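Local coordinates for protein 0.19 alpha-amylase inhibitor (Triticum aestivum, PDB 1HSS) that inhibits animal alpha-amylases as a homodimer from wheat kernel, and is also an IgE-binding allergen, at residues L101-D106 with Y113-V118; P22-Q27 with D62-E67; Q43-I48 with A93-V98; Q10-P15 with L57-D62. One frame throughout, in Å; residues are numbered along the deposited sequence.

Contact 1 of 4, residues L101-D106 with Y113-V118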
loop_
_atom_site.group_PDB
_atom_site.type_symbol
_atom_site.label_atom_id
_atom_site.label_comp_id
_atom_site.label_asym_id
_atom_site.label_seq_id
_atom_site.Cartn_x
_atom_site.Cartn_y
_atom_site.Cartn_z
ATOM N N LEU A 101 -4.531 6.519 7.361
ATOM C CA LEU A 101 -4.813 6.144 8.737
ATOM C C LEU A 101 -3.609 5.366 9.264
ATOM O O LEU A 101 -3.205 4.370 8.674
ATOM C CB LEU A 101 -6.076 5.274 8.803
ATOM C CG LEU A 101 -7.485 5.774 9.159
ATOM C CD1 LEU A 101 -7.565 7.261 9.204
ATOM C CD2 LEU A 101 -8.493 5.199 8.189
ATOM N N PRO A 102 -2.947 5.885 10.315
ATOM C CA PRO A 102 -1.814 5.154 10.891
ATOM C C PRO A 102 -2.227 3.969 11.761
ATOM O O PRO A 102 -3.368 3.855 12.228
ATOM C CB PRO A 102 -1.060 6.228 11.692
ATOM C CG PRO A 102 -2.114 7.207 12.071
ATOM C CD PRO A 102 -3.103 7.219 10.930
ATOM N N ILE A 103 -1.309 3.029 11.864
ATOM C CA ILE A 103 -1.512 1.821 12.636
ATOM C C ILE A 103 -0.314 1.720 13.590
ATOM O O ILE A 103 0.668 2.435 13.404
ATOM C CB ILE A 103 -1.612 0.584 11.677
ATOM C CG1 ILE A 103 -0.384 0.483 10.769
ATOM C CG2 ILE A 103 -2.793 0.756 10.744
ATOM C CD1 ILE A 103 0.664 -0.509 11.222
ATOM N N VAL A 104 -0.422 0.972 14.686
ATOM C CA VAL A 104 0.791 0.688 15.437
ATOM C C VAL A 104 1.285 -0.731 15.189
ATOM O O VAL A 104 0.489 -1.670 15.127
ATOM C CB VAL A 104 0.662 1.010 16.949
ATOM C CG1 VAL A 104 -0.615 1.747 17.228
ATOM C CG2 VAL A 104 0.807 -0.231 17.769
ATOM N N VAL A 105 2.555 -0.814 14.784
ATOM C CA VAL A 105 3.132 -2.018 14.196
ATOM C C VAL A 105 3.219 -3.159 15.200
ATOM O O VAL A 105 2.944 -4.311 14.876
ATOM C CB VAL A 105 4.533 -1.742 13.627
ATOM C CG1 VAL A 105 5.074 -2.985 12.947
ATOM C CG2 VAL A 105 4.477 -0.604 12.634
ATOM N N ASP A 106 3.581 -2.826 16.430
ATOM C CA ASP A 106 3.483 -3.781 17.523
ATOM C C ASP A 106 3.623 -3.124 18.904
ATOM O O ASP A 106 3.516 -1.904 19.045
ATOM C CB ASP A 106 4.529 -4.891 17.345
ATOM C CG ASP A 106 5.949 -4.352 17.213
ATOM O OD1 ASP A 106 6.238 -3.230 17.679
ATOM O OD2 ASP A 106 6.794 -5.079 16.659
ATOM N N TYR A 113 1.852 3.053 8.165
ATOM C CA TYR A 113 0.587 3.210 7.412
ATOM C C TYR A 113 0.153 1.925 6.711
ATOM O O TYR A 113 -0.783 1.918 5.926
ATOM C CB TYR A 113 0.719 4.303 6.349
ATOM C CG TYR A 113 0.612 5.688 6.903
ATOM C CD1 TYR A 113 -0.621 6.237 7.195
ATOM C CD2 TYR A 113 1.749 6.440 7.176
ATOM C CE1 TYR A 113 -0.724 7.493 7.749
ATOM C CE2 TYR A 113 1.653 7.688 7.720
ATOM C CZ TYR A 113 0.413 8.207 8.005
ATOM O OH TYR A 113 0.312 9.463 8.536
ATOM N N VAL A 114 0.799 0.828 7.073
ATOM C CA VAL A 114 0.853 -0.344 6.231
ATOM C C VAL A 114 0.868 -1.563 7.181
ATOM O O VAL A 114 1.367 -1.463 8.312
ATOM C CB VAL A 114 2.125 -0.210 5.332
ATOM C CG1 VAL A 114 3.063 -1.337 5.518
ATOM C CG2 VAL A 114 1.729 0.012 3.898
ATOM N N CYS A 115 0.122 -2.605 6.818
ATOM C CA CYS A 115 -0.044 -3.794 7.658
ATOM C C CYS A 115 0.743 -5.013 7.177
ATOM O O CYS A 115 0.196 -5.847 6.463
ATOM C CB CYS A 115 -1.525 -4.179 7.729
ATOM S SG CYS A 115 -2.572 -2.917 8.485
ATOM N N LYS A 116 1.918 -5.244 7.754
ATOM C CA LYS A 116 2.789 -6.343 7.303
ATOM C C LYS A 116 2.252 -7.751 7.579
ATOM O O LYS A 116 2.501 -8.684 6.811
ATOM C CB LYS A 116 4.198 -6.205 7.889
ATOM C CG LYS A 116 4.288 -6.413 9.381
ATOM C CD LYS A 116 5.712 -6.179 9.856
ATOM C CE LYS A 116 5.806 -6.167 11.377
ATOM N NZ LYS A 116 5.805 -7.534 11.955
ATOM N N ASP A 117 1.449 -7.881 8.630
ATOM C CA ASP A 117 0.782 -9.145 8.945
ATOM C C ASP A 117 -0.236 -9.560 7.868
ATOM O O ASP A 117 -0.233 -10.702 7.419
ATOM C CB ASP A 117 0.120 -9.064 10.336
ATOM C CG ASP A 117 -0.822 -7.837 10.504
ATOM O OD1 ASP A 117 -0.448 -6.693 10.137
ATOM O OD2 ASP A 117 -1.910 -8.010 11.105
ATOM N N VAL A 118 -0.945 -8.574 7.323
ATOM C CA VAL A 118 -1.888 -8.791 6.228
ATOM C C VAL A 118 -1.183 -9.080 4.895
ATOM O O VAL A 118 -1.677 -9.861 4.088
ATOM C CB VAL A 118 -2.820 -7.559 6.069
ATOM C CG1 VAL A 118 -3.775 -7.748 4.888
ATOM C CG2 VAL A 118 -3.595 -7.327 7.347
#

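Contact 2 of 4, residues P22-Q27 with D62-E67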
loop_
_atom_site.group_PDB
_atom_site.type_symbol
_atom_site.label_atom_id
_atom_site.label_comp_id
_atom_site.label_asym_id
_atom_site.label_seq_id
_atom_site.Cartn_x
_atom_site.Cartn_y
_atom_site.Cartn_z
ATOM N N PRO A 22 -15.717 -4.158 -1.127
ATOM C CA PRO A 22 -15.836 -3.713 -2.512
ATOM C C PRO A 22 -14.658 -2.857 -2.988
ATOM O O PRO A 22 -14.289 -2.900 -4.145
ATOM C CB PRO A 22 -17.154 -2.935 -2.516
ATOM C CG PRO A 22 -17.420 -2.619 -1.087
ATOM C CD PRO A 22 -16.925 -3.815 -0.362
ATOM N N LEU A 23 -14.074 -2.076 -2.093
ATOM C CA LEU A 23 -12.874 -1.322 -2.402
ATOM C C LEU A 23 -11.740 -2.244 -2.839
ATOM O O LEU A 23 -11.123 -2.016 -3.868
ATOM C CB LEU A 23 -12.434 -0.539 -1.179
ATOM C CG LEU A 23 -11.105 0.183 -1.387
ATOM C CD1 LEU A 23 -11.298 1.245 -2.444
ATOM C CD2 LEU A 23 -10.620 0.819 -0.090
ATOM N N LEU A 24 -11.452 -3.267 -2.033
ATOM C CA LEU A 24 -10.391 -4.236 -2.312
ATOM C C LEU A 24 -10.571 -4.986 -3.650
ATOM O O LEU A 24 -9.611 -5.201 -4.383
ATOM C CB LEU A 24 -10.286 -5.230 -1.143
ATOM C CG LEU A 24 -9.307 -6.398 -1.309
ATOM C CD1 LEU A 24 -7.895 -5.893 -1.664
ATOM C CD2 LEU A 24 -9.284 -7.218 -0.049
ATOM N N ARG A 25 -11.808 -5.315 -4.000
ATOM C CA ARG A 25 -12.113 -5.963 -5.276
ATOM C C ARG A 25 -11.927 -5.093 -6.509
ATOM O O ARG A 25 -11.563 -5.607 -7.565
ATOM C CB ARG A 25 -13.527 -6.520 -5.259
ATOM C CG ARG A 25 -13.625 -7.808 -4.491
ATOM C CD ARG A 25 -14.776 -8.612 -5.003
ATOM N NE ARG A 25 -15.900 -8.498 -4.097
ATOM C CZ ARG A 25 -16.204 -9.417 -3.184
ATOM N NH1 ARG A 25 -15.624 -10.629 -3.225
ATOM N NH2 ARG A 25 -17.132 -9.145 -2.264
ATOM N N LEU A 26 -12.187 -3.790 -6.376
ATOM C CA LEU A 26 -11.870 -2.802 -7.416
ATOM C C LEU A 26 -10.365 -2.522 -7.533
ATOM O O LEU A 26 -9.778 -2.549 -8.619
ATOM C CB LEU A 26 -12.597 -1.481 -7.138
ATOM C CG LEU A 26 -14.121 -1.435 -7.286
ATOM C CD1 LEU A 26 -14.683 -0.184 -6.600
ATOM C CD2 LEU A 26 -14.477 -1.461 -8.761
ATOM N N GLN A 27 -9.735 -2.279 -6.399
ATOM C CA GLN A 27 -8.328 -2.004 -6.403
ATOM C C GLN A 27 -7.468 -3.141 -6.905
ATOM O O GLN A 27 -6.460 -2.881 -7.548
ATOM C CB GLN A 27 -7.863 -1.637 -5.018
ATOM C CG GLN A 27 -8.299 -0.281 -4.566
ATOM C CD GLN A 27 -7.610 0.095 -3.278
ATOM O OE1 GLN A 27 -6.894 1.091 -3.218
ATOM N NE2 GLN A 27 -7.744 -0.750 -2.265
ATOM N N ASP A 62 -9.337 -12.706 5.389
ATOM C CA ASP A 62 -9.555 -14.095 5.743
ATOM C C ASP A 62 -11.006 -14.536 5.462
ATOM O O ASP A 62 -11.241 -15.518 4.767
ATOM C CB ASP A 62 -9.184 -14.297 7.222
ATOM C CG ASP A 62 -9.243 -15.758 7.655
ATOM O OD1 ASP A 62 -8.330 -16.539 7.295
ATOM O OD2 ASP A 62 -10.204 -16.124 8.366
ATOM N N SER A 63 -11.979 -13.746 5.903
ATOM C CA SER A 63 -13.381 -14.000 5.558
ATOM C C SER A 63 -13.647 -14.069 4.050
ATOM O O SER A 63 -14.412 -14.911 3.592
ATOM C CB SER A 63 -14.294 -12.931 6.160
ATOM O OG SER A 63 -14.038 -12.774 7.537
ATOM N N MET A 64 -13.087 -13.135 3.289
ATOM C CA MET A 64 -13.269 -13.126 1.847
ATOM C C MET A 64 -12.742 -14.388 1.180
ATOM O O MET A 64 -13.413 -14.987 0.349
ATOM C CB MET A 64 -12.611 -11.881 1.257
ATOM C CG MET A 64 -13.331 -10.639 1.707
ATOM S SD MET A 64 -12.773 -9.111 0.991
ATOM C CE MET A 64 -13.450 -9.215 -0.598
ATOM N N TYR A 65 -11.588 -14.851 1.635
ATOM C CA TYR A 65 -10.991 -16.075 1.120
ATOM C C TYR A 65 -11.681 -17.337 1.580
ATOM O O TYR A 65 -11.714 -18.329 0.858
ATOM C CB TYR A 65 -9.531 -16.139 1.516
ATOM C CG TYR A 65 -8.660 -15.514 0.488
ATOM C CD1 TYR A 65 -8.792 -15.861 -0.844
ATOM C CD2 TYR A 65 -7.702 -14.582 0.837
ATOM C CE1 TYR A 65 -7.978 -15.309 -1.809
ATOM C CE2 TYR A 65 -6.886 -14.013 -0.121
ATOM C CZ TYR A 65 -7.020 -14.392 -1.443
ATOM O OH TYR A 65 -6.137 -13.935 -2.388
ATOM N N LYS A 66 -12.201 -17.301 2.800
ATOM C CA LYS A 66 -12.856 -18.457 3.404
ATOM C C LYS A 66 -14.310 -18.623 2.982
ATOM O O LYS A 66 -14.888 -19.695 3.149
ATOM C CB LYS A 66 -12.772 -18.370 4.925
ATOM C CG LYS A 66 -11.852 -19.405 5.544
ATOM C CD LYS A 66 -10.559 -18.792 6.063
ATOM C CE LYS A 66 -9.331 -19.540 5.548
ATOM N NZ LYS A 66 -9.142 -19.374 4.072
ATOM N N GLU A 67 -14.905 -17.556 2.461
ATOM C CA GLU A 67 -16.187 -17.663 1.777
ATOM C C GLU A 67 -15.997 -17.994 0.286
ATOM O O GLU A 67 -16.606 -18.944 -0.229
ATOM C CB GLU A 67 -16.993 -16.368 1.945
ATOM C CG GLU A 67 -18.357 -16.357 1.234
ATOM C CD GLU A 67 -19.149 -17.668 1.389
ATOM O OE1 GLU A 67 -19.481 -18.040 2.541
ATOM O OE2 GLU A 67 -19.463 -18.311 0.352
#

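Contact 3 of 4, residues Q43-I48 with A93-V98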
loop_
_atom_site.group_PDB
_atom_site.type_symbol
_atom_site.label_atom_id
_atom_site.label_comp_id
_atom_site.label_asym_id
_atom_site.label_seq_id
_atom_site.Cartn_x
_atom_site.Cartn_y
_atom_site.Cartn_z
ATOM N N GLN A 43 -13.987 5.537 6.510
ATOM C CA GLN A 43 -14.873 5.840 7.633
ATOM C C GLN A 43 -14.968 4.695 8.637
ATOM O O GLN A 43 -14.847 4.901 9.846
ATOM C CB GLN A 43 -16.258 6.167 7.088
ATOM C CG GLN A 43 -17.407 6.013 8.072
ATOM C CD GLN A 43 -17.639 7.244 8.922
ATOM O OE1 GLN A 43 -16.783 8.127 9.018
ATOM N NE2 GLN A 43 -18.769 7.270 9.618
ATOM N N GLN A 44 -15.197 3.490 8.127
ATOM C CA GLN A 44 -15.150 2.269 8.928
ATOM C C GLN A 44 -13.781 1.966 9.564
ATOM O O GLN A 44 -13.719 1.608 10.739
ATOM C CB GLN A 44 -15.597 1.078 8.077
ATOM C CG GLN A 44 -17.068 0.724 8.235
ATOM C CD GLN A 44 -17.587 -0.282 7.202
ATOM O OE1 GLN A 44 -16.830 -1.057 6.603
ATOM N NE2 GLN A 44 -18.892 -0.266 6.991
ATOM N N LEU A 45 -12.689 2.125 8.811
ATOM C CA LEU A 45 -11.342 1.995 9.379
ATOM C C LEU A 45 -11.047 3.035 10.462
ATOM O O LEU A 45 -10.504 2.695 11.511
ATOM C CB LEU A 45 -10.269 2.084 8.293
ATOM C CG LEU A 45 -9.825 0.760 7.657
ATOM C CD1 LEU A 45 -8.920 1.027 6.480
ATOM C CD2 LEU A 45 -9.134 -0.131 8.691
ATOM N N ALA A 46 -11.497 4.273 10.245
ATOM C CA ALA A 46 -11.245 5.385 11.165
ATOM C C ALA A 46 -11.769 5.116 12.578
ATOM O O ALA A 46 -11.155 5.521 13.566
ATOM C CB ALA A 46 -11.865 6.666 10.617
ATOM N N HIS A 47 -12.860 4.367 12.678
ATOM C CA HIS A 47 -13.462 4.066 13.975
ATOM C C HIS A 47 -12.743 2.994 14.780
ATOM O O HIS A 47 -12.951 2.868 15.979
ATOM C CB HIS A 47 -14.913 3.649 13.797
ATOM C CG HIS A 47 -15.751 4.688 13.127
ATOM N ND1 HIS A 47 -17.028 4.435 12.670
ATOM C CD2 HIS A 47 -15.476 5.970 12.792
ATOM C CE1 HIS A 47 -17.508 5.522 12.090
ATOM N NE2 HIS A 47 -16.585 6.469 12.152
ATOM N N ILE A 48 -11.962 2.172 14.106
ATOM C CA ILE A 48 -11.176 1.160 14.781
ATOM C C ILE A 48 -9.880 1.802 15.247
ATOM O O ILE A 48 -9.403 2.751 14.618
ATOM C CB ILE A 48 -10.898 -0.033 13.820
ATOM C CG1 ILE A 48 -12.247 -0.639 13.397
ATOM C CG2 ILE A 48 -9.999 -1.082 14.490
ATOM C CD1 ILE A 48 -12.191 -1.526 12.181
ATOM N N ALA A 93 -3.135 -4.909 2.538
ATOM C CA ALA A 93 -2.134 -4.431 3.504
ATOM C C ALA A 93 -1.955 -2.905 3.509
ATOM O O ALA A 93 -1.386 -2.348 4.448
ATOM C CB ALA A 93 -0.777 -5.107 3.227
ATOM N N SER A 94 -2.402 -2.220 2.459
ATOM C CA SER A 94 -2.128 -0.786 2.347
ATOM C C SER A 94 -3.391 0.062 2.190
ATOM O O SER A 94 -3.316 1.264 1.927
ATOM C CB SER A 94 -1.197 -0.546 1.164
ATOM O OG SER A 94 -1.762 -1.106 -0.003
ATOM N N ILE A 95 -4.543 -0.530 2.480
ATOM C CA ILE A 95 -5.830 0.193 2.421
ATOM C C ILE A 95 -5.887 1.323 3.458
ATOM O O ILE A 95 -6.339 2.437 3.194
ATOM C CB ILE A 95 -7.016 -0.773 2.644
ATOM C CG1 ILE A 95 -7.209 -1.649 1.403
ATOM C CG2 ILE A 95 -8.287 0.012 2.972
ATOM C CD1 ILE A 95 -8.339 -2.658 1.538
ATOM N N THR A 96 -5.162 1.067 4.530
ATOM C CA THR A 96 -4.963 1.955 5.664
ATOM C C THR A 96 -4.010 3.156 5.286
ATOM O O THR A 96 -4.343 4.338 5.509
ATOM C CB THR A 96 -4.469 1.009 6.837
ATOM O OG1 THR A 96 -4.877 1.510 8.104
ATOM C CG2 THR A 96 -3.013 0.756 6.784
ATOM N N ALA A 97 -3.040 2.881 4.415
ATOM C CA ALA A 97 -2.251 3.942 3.789
ATOM C C ALA A 97 -3.063 4.809 2.801
ATOM O O ALA A 97 -2.955 6.036 2.805
ATOM C CB ALA A 97 -1.037 3.339 3.079
ATOM N N VAL A 98 -3.873 4.188 1.945
ATOM C CA VAL A 98 -4.656 4.992 1.024
ATOM C C VAL A 98 -5.697 5.840 1.755
ATOM O O VAL A 98 -5.894 7.000 1.404
ATOM C CB VAL A 98 -5.297 4.144 -0.115
ATOM C CG1 VAL A 98 -4.424 2.921 -0.415
ATOM C CG2 VAL A 98 -6.725 3.770 0.211
#

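Contact 4 of 4, residues Q10-P15 with L57-D62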
loop_
_atom_site.group_PDB
_atom_site.type_symbol
_atom_site.label_atom_id
_atom_site.label_comp_id
_atom_site.label_asym_id
_atom_site.label_seq_id
_atom_site.Cartn_x
_atom_site.Cartn_y
_atom_site.Cartn_z
ATOM N N GLN A 10 -15.405 -7.417 19.113
ATOM C CA GLN A 10 -15.392 -6.284 20.026
ATOM C C GLN A 10 -14.384 -5.176 19.744
ATOM O O GLN A 10 -14.736 -4.003 19.828
ATOM C CB GLN A 10 -15.276 -6.754 21.471
ATOM C CG GLN A 10 -14.008 -7.446 21.788
ATOM C CD GLN A 10 -13.553 -7.140 23.193
ATOM O OE1 GLN A 10 -14.365 -6.961 24.101
ATOM N NE2 GLN A 10 -12.250 -7.055 23.383
ATOM N N ALA A 11 -13.160 -5.521 19.362
ATOM C CA ALA A 11 -12.242 -4.499 18.877
ATOM C C ALA A 11 -12.751 -3.935 17.540
ATOM O O ALA A 11 -12.451 -2.804 17.171
ATOM C CB ALA A 11 -10.881 -5.076 18.711
ATOM N N PHE A 12 -13.501 -4.754 16.811
ATOM C CA PHE A 12 -14.123 -4.341 15.566
ATOM C C PHE A 12 -15.328 -5.227 15.306
ATOM O O PHE A 12 -15.364 -6.343 15.780
ATOM C CB PHE A 12 -13.130 -4.439 14.387
ATOM C CG PHE A 12 -12.372 -5.739 14.311
ATOM C CD1 PHE A 12 -11.177 -5.897 14.994
ATOM C CD2 PHE A 12 -12.812 -6.759 13.495
ATOM C CE1 PHE A 12 -10.427 -7.043 14.865
ATOM C CE2 PHE A 12 -12.063 -7.924 13.354
ATOM C CZ PHE A 12 -10.867 -8.062 14.042
ATOM N N GLN A 13 -16.338 -4.694 14.617
ATOM C CA GLN A 13 -17.513 -5.463 14.190
ATOM C C GLN A 13 -17.082 -6.587 13.252
ATOM O O GLN A 13 -16.153 -6.422 12.465
ATOM C CB GLN A 13 -18.529 -4.554 13.467
ATOM C CG GLN A 13 -18.405 -4.562 11.905
ATOM C CD GLN A 13 -19.079 -3.371 11.176
ATOM O OE1 GLN A 13 -18.435 -2.348 10.882
ATOM N NE2 GLN A 13 -20.310 -3.584 10.725
ATOM N N VAL A 14 -17.744 -7.730 13.357
ATOM C CA VAL A 14 -17.570 -8.832 12.413
ATOM C C VAL A 14 -18.942 -9.149 11.785
ATOM O O VAL A 14 -19.980 -8.946 12.422
ATOM C CB VAL A 14 -16.972 -10.085 13.127
ATOM C CG1 VAL A 14 -17.326 -11.350 12.386
ATOM C CG2 VAL A 14 -15.471 -9.961 13.203
ATOM N N PRO A 15 -18.976 -9.441 10.470
ATOM C CA PRO A 15 -17.873 -9.462 9.499
ATOM C C PRO A 15 -17.195 -8.119 9.336
ATOM O O PRO A 15 -17.839 -7.081 9.435
ATOM C CB PRO A 15 -18.540 -9.912 8.206
ATOM C CG PRO A 15 -19.946 -9.536 8.367
ATOM C CD PRO A 15 -20.252 -9.763 9.816
ATOM N N LEU A 57 -8.474 -5.631 9.132
ATOM C CA LEU A 57 -8.156 -5.939 7.735
ATOM C C LEU A 57 -7.811 -7.418 7.513
ATOM O O LEU A 57 -8.245 -8.016 6.539
ATOM C CB LEU A 57 -7.000 -5.049 7.240
ATOM C CG LEU A 57 -7.404 -3.636 6.815
ATOM C CD1 LEU A 57 -6.195 -2.749 6.739
ATOM C CD2 LEU A 57 -8.126 -3.672 5.492
ATOM N N TYR A 58 -7.023 -8.002 8.412
ATOM C CA TYR A 58 -6.701 -9.433 8.368
ATOM C C TYR A 58 -7.975 -10.297 8.408
ATOM O O TYR A 58 -8.173 -11.180 7.572
ATOM C CB TYR A 58 -5.793 -9.772 9.546
ATOM C CG TYR A 58 -5.079 -11.069 9.393
ATOM C CD1 TYR A 58 -5.697 -12.262 9.732
ATOM C CD2 TYR A 58 -3.793 -11.114 8.909
ATOM C CE1 TYR A 58 -5.048 -13.480 9.590
ATOM C CE2 TYR A 58 -3.131 -12.319 8.752
ATOM C CZ TYR A 58 -3.761 -13.508 9.096
ATOM O OH TYR A 58 -3.112 -14.725 8.957
ATOM N N SER A 59 -8.853 -9.981 9.357
ATOM C CA SER A 59 -10.153 -10.630 9.522
ATOM C C SER A 59 -11.001 -10.536 8.262
ATOM O O SER A 59 -11.634 -11.507 7.865
ATOM C CB SER A 59 -10.911 -9.992 10.701
ATOM O OG SER A 59 -12.231 -10.489 10.836
ATOM N N MET A 60 -11.075 -9.341 7.681
ATOM C CA MET A 60 -11.798 -9.121 6.419
ATOM C C MET A 60 -11.290 -9.999 5.263
ATOM O O MET A 60 -12.075 -10.690 4.626
ATOM C CB MET A 60 -11.697 -7.650 6.011
ATOM C CG MET A 60 -12.431 -7.303 4.721
ATOM S SD MET A 60 -11.855 -5.778 3.943
ATOM C CE MET A 60 -10.343 -6.297 3.396
ATOM N N LEU A 61 -9.973 -9.972 5.022
ATOM C CA LEU A 61 -9.315 -10.748 3.970
ATOM C C LEU A 61 -9.509 -12.247 4.156
ATOM O O LEU A 61 -9.714 -12.972 3.191
ATOM C CB LEU A 61 -7.820 -10.440 3.966
ATOM C CG LEU A 61 -7.045 -11.146 2.867
ATOM C CD1 LEU A 61 -7.592 -10.686 1.531
ATOM C CD2 LEU A 61 -5.569 -10.842 3.005
ATOM N N ASP A 62 -9.337 -12.706 5.389
ATOM C CA ASP A 62 -9.555 -14.095 5.743
ATOM C C ASP A 62 -11.006 -14.536 5.462
ATOM O O ASP A 62 -11.241 -15.518 4.767
ATOM C CB ASP A 62 -9.184 -14.297 7.222
ATOM C CG ASP A 62 -9.243 -15.758 7.655
ATOM O OD1 ASP A 62 -8.330 -16.539 7.295
ATOM O OD2 ASP A 62 -10.204 -16.124 8.366
#

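Contact 1 of 4, residues L101-D106 with Y113-V118
Pro102 and the ring of Tyr113 lie side by side and point the same way, with Pro102 CD 4.0 Å from Tyr113 CE1. The bond from CA to CB of Tyr113 leads away from 101-106, but chi1 of -78° puts CG opposite the carbonyl carbon and swings the ring back. CD1 of Tyr113 thereby comes to 3.5 Å from Leu101 O, an oblique approach, while Leu101 N lies at the ring's edge, in its plane. The phenol oxygen is used elsewhere, hydrogen-bonding Ser31 O of the second subunit.

The CB of Ile103 points toward 113-118. Its CG1 sits between the backbone N and the carbonyl carbon (chi1 55°), which carries that branch toward Val114 O, with CD1 modelled 3.1 Å from it. That separation is short for a methyl and a carbonyl oxygen, and since chi2 is also far from staggered, the exact placing of CD1 is doubtful. The other branch is more relaxed, Ile103 CG2 standing 4.3 Å from Cys115 SG, the sulfur that forms the disulfide with Cys54.

At the outer end Val105 and Lys116 cross at about a right angle, Val105 CG1 meeting Lys116 CE at 3.6 Å. The lysine chain is extended until it bends at chi4. Its NZ stays 5.4 Å from Asp106 OD2, too far for a salt bridge, and Asp106 instead bridges to Arg84 of the second subunit.

Strands 103-104 and 111-112 form a two-stranded antiparallel sheet. The contact belongs to this short hairpin, whose exit is tied by Cys115 to helix 53-67 in the disulfide-rich helical fold of the cereal inhibitor family.

Contact 2 of 4, residues P22-Q27 with D62-E67
Met64 has CG opposite its own carbonyl carbon (chi1 -67°), runs extended through chi2 and bends at chi3 (75°), a course that carries SD and CE across to helix 20-27. Arg25 also bends at its third torsion (-102°), and this folds the guanidinium over the methionine's end.

The result is a contact over a face: Met64 CE lies 3.6 Å above the guanidinium plane of Arg25, offset toward the rim, and is 3.7 Å from Arg25 NH1. The two chains cross obliquely. A methyl against a flat cation is van der Waals packing, and the polar need of NH1 is met elsewhere, by a hydrogen bond to Ala79 O. That bond helps to hold the flat group against the methyl.

Leu24 supplies the buried half. It slides past Met64 in the opposite direction, Leu24 CD2 standing 4.1 Å from Met64 SD. With the nearest CA atoms, those of Arg25 and Met64, 10.2 Å apart, side chains alone bridge the two helices.

Phe80 touches both Leu24 and Met64, which places its loop beside the interface. Leu24 also reaches Thr91 of helix 85-92, while Leu23 and Gln27, farther round helix 20-27, rest on Ile95 of helix 95-98.

Contact 3 of 4, residues Q43-I48 with A93-V98
Leu45 CD1 meets Ile95 CG2 at 3.7 Å, and this methyl pair is the centre of the contact. The two side chains cross at about a right angle and touch through one methyl each. The same methyl of Leu45 also lies 4.1 Å from Thr96 CA and 4.4 Å from Thr96 OG1, and so rests against the start of helix 95-98 on both Ile95 and Thr96. The CA atoms of Leu45 and Thr96, the nearest across the segments, are 7.4 Å apart, so the backbones approach closely here.

The isoleucine's torsion sets its branches. Ile95 CG2 stands opposite the backbone N, beside the carbonyl carbon, and so faces Leu45, leaving CG1 (chi1 -73°) to turn toward other helices.

Backbone bonds steady both sides: Ile48 N donates to Leu45 O at 3.0 Å, and Val98 N to Ser94 O at 3.0 Å. Farther out, Leu101 and Arg53 touch Leu45, while Leu57, Leu23, Gln27 and Cys41 pack round Ile95. Thr96 OG1 has a weak hydrogen bond with Leu101 O. Beyond helix 95-98 lies the dimer, where Ser94, Ala97 and Val98 pack on Ser94, Val98 and Ala97 of the second subunit.

Directly flanking the two segments, Cys42 and Cys99 are joined by a disulfide, and neighbouring Cys41 pairs with Cys20. Leucine and isoleucine packing next to an adjacent cysteine pair, whose bonds run to different partners, fits the disulfide-braced helical fold of the prolamin superfamily.

Contact 4 of 4, residues Q10-P15 with L57-D62
Phe12 and Ser59 form the close part of this contact. Ring atom CE2 of Phe12 stands 3.6 Å from Ser59 CB and equally 3.6 Å from Ser59 OG, with Phe12 CZ a little farther from the same CB at 3.9 Å. The serine side chain is thus met by two adjacent ring carbons, its CB approaching the ring obliquely. Phe12 reaches it because its CG lies between the backbone N and the carbonyl carbon (chi1 48°), which turns the ring out of the loop toward helix 53-67, and Ser59 CB points back at the loop. Phe12 is buried.

Val14 marks the looser side. It is exposed, and its CG2 comes only to 4.0 Å from Ser59 OG, giving the serine oxygen an apolar neighbour but a much smaller interface than the phenylalanine does. Just 95 Å² is buried in all between the two segments, which fits a single serine serving as the landing point. Pro15, preceded by a cis peptide bond, packs on Arg21 of helix 20-27.

Ile48 packs against Phe12 near its CB, and Ala16 touches Ser59. Other faces of helix 53-67 meet other helices: Met60 packs on Cys20, Arg21 and Leu24 of helix 20-27, and Leu57 on Ile95 and Thr96 of helix 95-98 and on Val118 of helix 116-119.

From the N terminus, the loop 10-15, helix 20-27 and helix 35-46 open contacts 4, 2 and 3 in that order, and they close in the same order at 57-62, 62-67 and 93-98. Each of these three therefore crosses the other two. Contacts 4 and 2 share Asp62 and use successive turns of helix 53-67, so that helix takes the N-terminal loop and helix 20-27. Ile95 of contact 3 touches Leu57 and Leu23, linking the set. Contact 1 follows in series, closing a short hairpin loop, and is joined to contact 3 by the probable backbone hydrogen bonds from Leu101 N to Thr96 O and from Cys115 N to Ala93 O.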